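Side-chain contact in ferric vibriobactin ABC transporter, periplasmic ferric vibriobactin-binding protein (Vibrio cholerae, PDB 3R5T), which binds the iron-loaded siderophore vibriobactin in the periplasm, probably to deliver it to an ABC transporter for uptake: residues 93-98 with 209-214. Residues are numbered along the deposited sequence; the frame is centred on the assembly and turned at random.
Sequences SMIGAD and IVHRDF. With VBN ((4S,5R)-N-{3-[(2,3-dihydroxybenzoyl)amino]propyl}-2-(2,3-dihydroxyphenyl)-N-[3-({[(4S,5R)-2-(2,3-dihydroxyphenyl)-5-met hyl-4,5-dihydro-1,3-oxazol-4-yl]carbonyl}amino)propyl]-5-methyl-4,5-dihydro-1,3-oxazole-4-carboxamide), chain B.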
# COMPACT_ATOMS: atom_id res chain seq x y z
N SER A 93 0.47 -3.55 12.51
CA SER A 93 0.04 -4.30 11.34
C SER A 93 0.11 -5.78 11.58
O SER A 93 0.92 -6.27 12.39
CB SER A 93 0.87 -3.91 10.11
OG SER A 93 2.21 -4.31 10.27
N MET A 94 -0.75 -6.50 10.86
CA MET A 94 -0.94 -7.94 11.03
C MET A 94 0.15 -8.79 10.38
O MET A 94 0.58 -9.81 10.93
CB MET A 94 -2.29 -8.31 10.42
CG MET A 94 -2.71 -9.75 10.60
SD MET A 94 -3.17 -10.05 12.31
CE MET A 94 -4.02 -11.61 12.15
N ILE A 95 0.59 -8.37 9.20
CA ILE A 95 1.57 -9.14 8.42
C ILE A 95 2.38 -8.24 7.51
O ILE A 95 1.84 -7.29 6.91
CB ILE A 95 0.89 -10.26 7.59
CG1 ILE A 95 1.91 -11.06 6.79
CG2 ILE A 95 -0.17 -9.65 6.66
CD1 ILE A 95 1.36 -12.40 6.25
N GLY A 96 3.67 -8.53 7.39
CA GLY A 96 4.58 -7.69 6.61
C GLY A 96 5.83 -7.45 7.43
O GLY A 96 5.86 -7.72 8.63
N ALA A 97 6.88 -6.95 6.78
CA ALA A 97 8.14 -6.71 7.51
C ALA A 97 7.98 -5.73 8.68
O ALA A 97 8.78 -5.75 9.64
CB ALA A 97 9.24 -6.23 6.55
N ASP A 98 6.96 -4.88 8.60
CA ASP A 98 6.70 -3.83 9.60
C ASP A 98 5.72 -4.27 10.70
O ASP A 98 5.30 -3.46 11.52
CB ASP A 98 6.21 -2.53 8.93
CG ASP A 98 4.94 -2.70 8.12
OD1 ASP A 98 4.33 -3.78 8.17
OD2 ASP A 98 4.58 -1.74 7.43
N ILE A 209 4.33 -19.97 3.65
CA ILE A 209 3.76 -18.72 4.16
C ILE A 209 2.67 -18.15 3.25
O ILE A 209 2.90 -17.93 2.06
CB ILE A 209 4.83 -17.63 4.35
CG1 ILE A 209 6.00 -18.15 5.20
CG2 ILE A 209 4.22 -16.39 4.98
CD1 ILE A 209 5.62 -18.56 6.61
N VAL A 210 1.49 -17.92 3.82
CA VAL A 210 0.36 -17.38 3.06
C VAL A 210 0.41 -15.86 3.02
O VAL A 210 0.66 -15.22 4.03
CB VAL A 210 -0.98 -17.81 3.68
CG1 VAL A 210 -2.16 -17.13 2.97
CG2 VAL A 210 -1.11 -19.34 3.65
N HIS A 211 0.25 -15.30 1.83
CA HIS A 211 0.14 -13.86 1.65
C HIS A 211 -1.10 -13.51 0.86
O HIS A 211 -1.43 -14.19 -0.13
CB HIS A 211 1.35 -13.32 0.89
CG HIS A 211 2.65 -13.49 1.60
ND1 HIS A 211 3.08 -12.62 2.59
CD2 HIS A 211 3.63 -14.40 1.44
CE1 HIS A 211 4.27 -13.00 3.00
NE2 HIS A 211 4.63 -14.08 2.33
N ARG A 212 -1.77 -12.44 1.26
CA ARG A 212 -3.02 -12.03 0.63
C ARG A 212 -2.81 -10.91 -0.40
O ARG A 212 -3.69 -10.69 -1.25
CB ARG A 212 -4.02 -11.61 1.70
CG ARG A 212 -4.46 -12.80 2.55
CD ARG A 212 -5.32 -12.40 3.74
NE ARG A 212 -4.54 -11.78 4.81
CZ ARG A 212 -3.74 -12.45 5.63
NH1 ARG A 212 -3.60 -13.76 5.52
NH2 ARG A 212 -3.07 -11.80 6.58
N ASP A 213 -1.68 -10.22 -0.32
CA ASP A 213 -1.40 -9.08 -1.19
C ASP A 213 -0.75 -9.48 -2.52
O ASP A 213 -1.31 -9.24 -3.60
CB ASP A 213 -0.58 -7.98 -0.45
CG ASP A 213 0.77 -8.47 0.15
OD1 ASP A 213 0.96 -9.68 0.39
OD2 ASP A 213 1.63 -7.60 0.41
N PHE A 214 0.44 -10.07 -2.42
CA PHE A 214 1.13 -10.60 -3.59
C PHE A 214 1.41 -12.07 -3.35
O PHE A 214 1.87 -12.45 -2.27
CB PHE A 214 2.48 -9.88 -3.81
CG PHE A 214 2.35 -8.50 -4.43
CD1 PHE A 214 2.83 -8.26 -5.71
CD2 PHE A 214 1.76 -7.46 -3.73
CE1 PHE A 214 2.73 -6.99 -6.27
CE2 PHE A 214 1.65 -6.19 -4.29
CZ PHE A 214 2.12 -5.97 -5.57
C VBN B . 11.14 -8.67 1.45
N VBN B . 9.42 -8.03 3.20
O VBN B . 10.61 -9.70 1.21
CA VBN B . 10.76 -7.84 2.67
CB VBN B . 11.64 -8.13 3.94
CAB VBN B . 11.12 -0.10 0.55
OAC VBN B . 8.98 -8.68 -3.64
OAD VBN B . 13.05 -3.87 2.30
OAF VBN B . 5.94 -6.76 1.19
OAG VBN B . 4.73 -10.11 4.26
OAH VBN B . 6.82 -6.15 4.03
OAI VBN B . 8.31 -7.66 0.38
OAJ VBN B . 6.88 -8.85 3.15
OAK VBN B . 8.78 -5.28 2.36
CAL VBN B . 5.18 -7.40 -2.42
CAM VBN B . 7.48 -11.00 6.61
CAN VBN B . 7.25 -2.64 5.17
CAO VBN B . 4.99 -7.02 -1.05
CAP VBN B . 6.18 -10.92 6.04
CAQ VBN B . 6.71 -3.96 5.08
CAR VBN B . 6.46 -7.89 -2.87
CAS VBN B . 8.57 -10.36 6.01
CAT VBN B . 8.32 -2.23 4.33
CAU VBN B . 12.31 -9.07 -1.72
CAV VBN B . 14.00 -6.51 -0.07
CAW VBN B . 10.96 -9.77 -1.96
CAX VBN B . 14.53 -5.07 0.15
CAY VBN B . 12.86 -9.18 -0.30
CAZ VBN B . 13.01 -6.99 1.00
NBB VBN B . 9.76 -9.05 -1.51
NBC VBN B . 13.45 -4.09 0.00
NBD VBN B . 10.25 -3.39 1.32
OBF VBN B . 10.43 -1.42 2.58
CBG VBN B . 8.81 -8.56 -2.48
CBH VBN B . 12.75 -3.57 1.18
CBJ VBN B . 9.55 -9.13 4.12
CBK VBN B . 6.07 -7.14 -0.13
CBL VBN B . 5.98 -10.20 4.84
CBM VBN B . 7.26 -4.84 4.15
CBN VBN B . 7.28 -7.60 -0.55
CBO VBN B . 7.03 -9.60 4.28
CBP VBN B . 8.30 -4.45 3.34
CBQ VBN B . 7.48 -7.99 -1.98
CBR VBN B . 8.37 -9.66 4.89
CBS VBN B . 8.83 -3.08 3.42
CBU VBN B . 11.42 -1.26 1.48
CBW VBN B . 10.04 -2.76 2.59
CBX VBN B . 11.50 -2.75 0.88
NBY VBN B . 12.31 -8.24 0.68
OG1 VBN B . 10.84 -9.14 4.70
CG2 VBN B . 12.23 -6.96 4.70
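The H211 ring meets I95 obliquely, with I95 CD1 4.0 Å from H211 ND1. Near the plane of the same ring, at its edge, sits a catechol oxygen of vibriobactin, and H211 CE1 comes within 3.2 Å of VBN OAG. The R212 guanidinium is also met at a slant, I95 CG2 lying 3.6 Å from R212 NH2. The F214 ring carries a catechol carbon over one face: VBN CAL sits 3.6 Å above the ring, displaced from its centre toward F214 CG. H186 packs against F214 edge-to-face.

I95 makes the side-chain contacts to H211 and R212, and its two branches go different ways. CG1 lies anti to the backbone N (chi1 -180°) and carries CD1 to H211 and within 3.7 Å of V210 O. A chi3 bend (-75°) turns the arginine end so that NH2 meets I95 CG2. A salt bridge from NH2 to D117 pairs its charge across the cleft.

The protein has the two-lobed fold of siderophore-binding proteins. Segment 93-98 follows strand 89-93 of the parallel sheet in one lobe. Segment 209-214 leads into strand 214-217, at an edge of the mixed sheet in the other. Their contact spans the cleft between the lobes, beside the bound ferric siderophore.

On the first lobe, A97 N donates a nearly straight hydrogen bond to VBN OAH (2.9 Å, 173°). The D98 carboxylate packs against the same catechol, with D98 OD2 3.6 Å from VBN CAN. S93 OG donates a hydrogen bond to D98 OD1 (3.0 Å) from above the carboxylate plane, while Y118 and T32 also hold it.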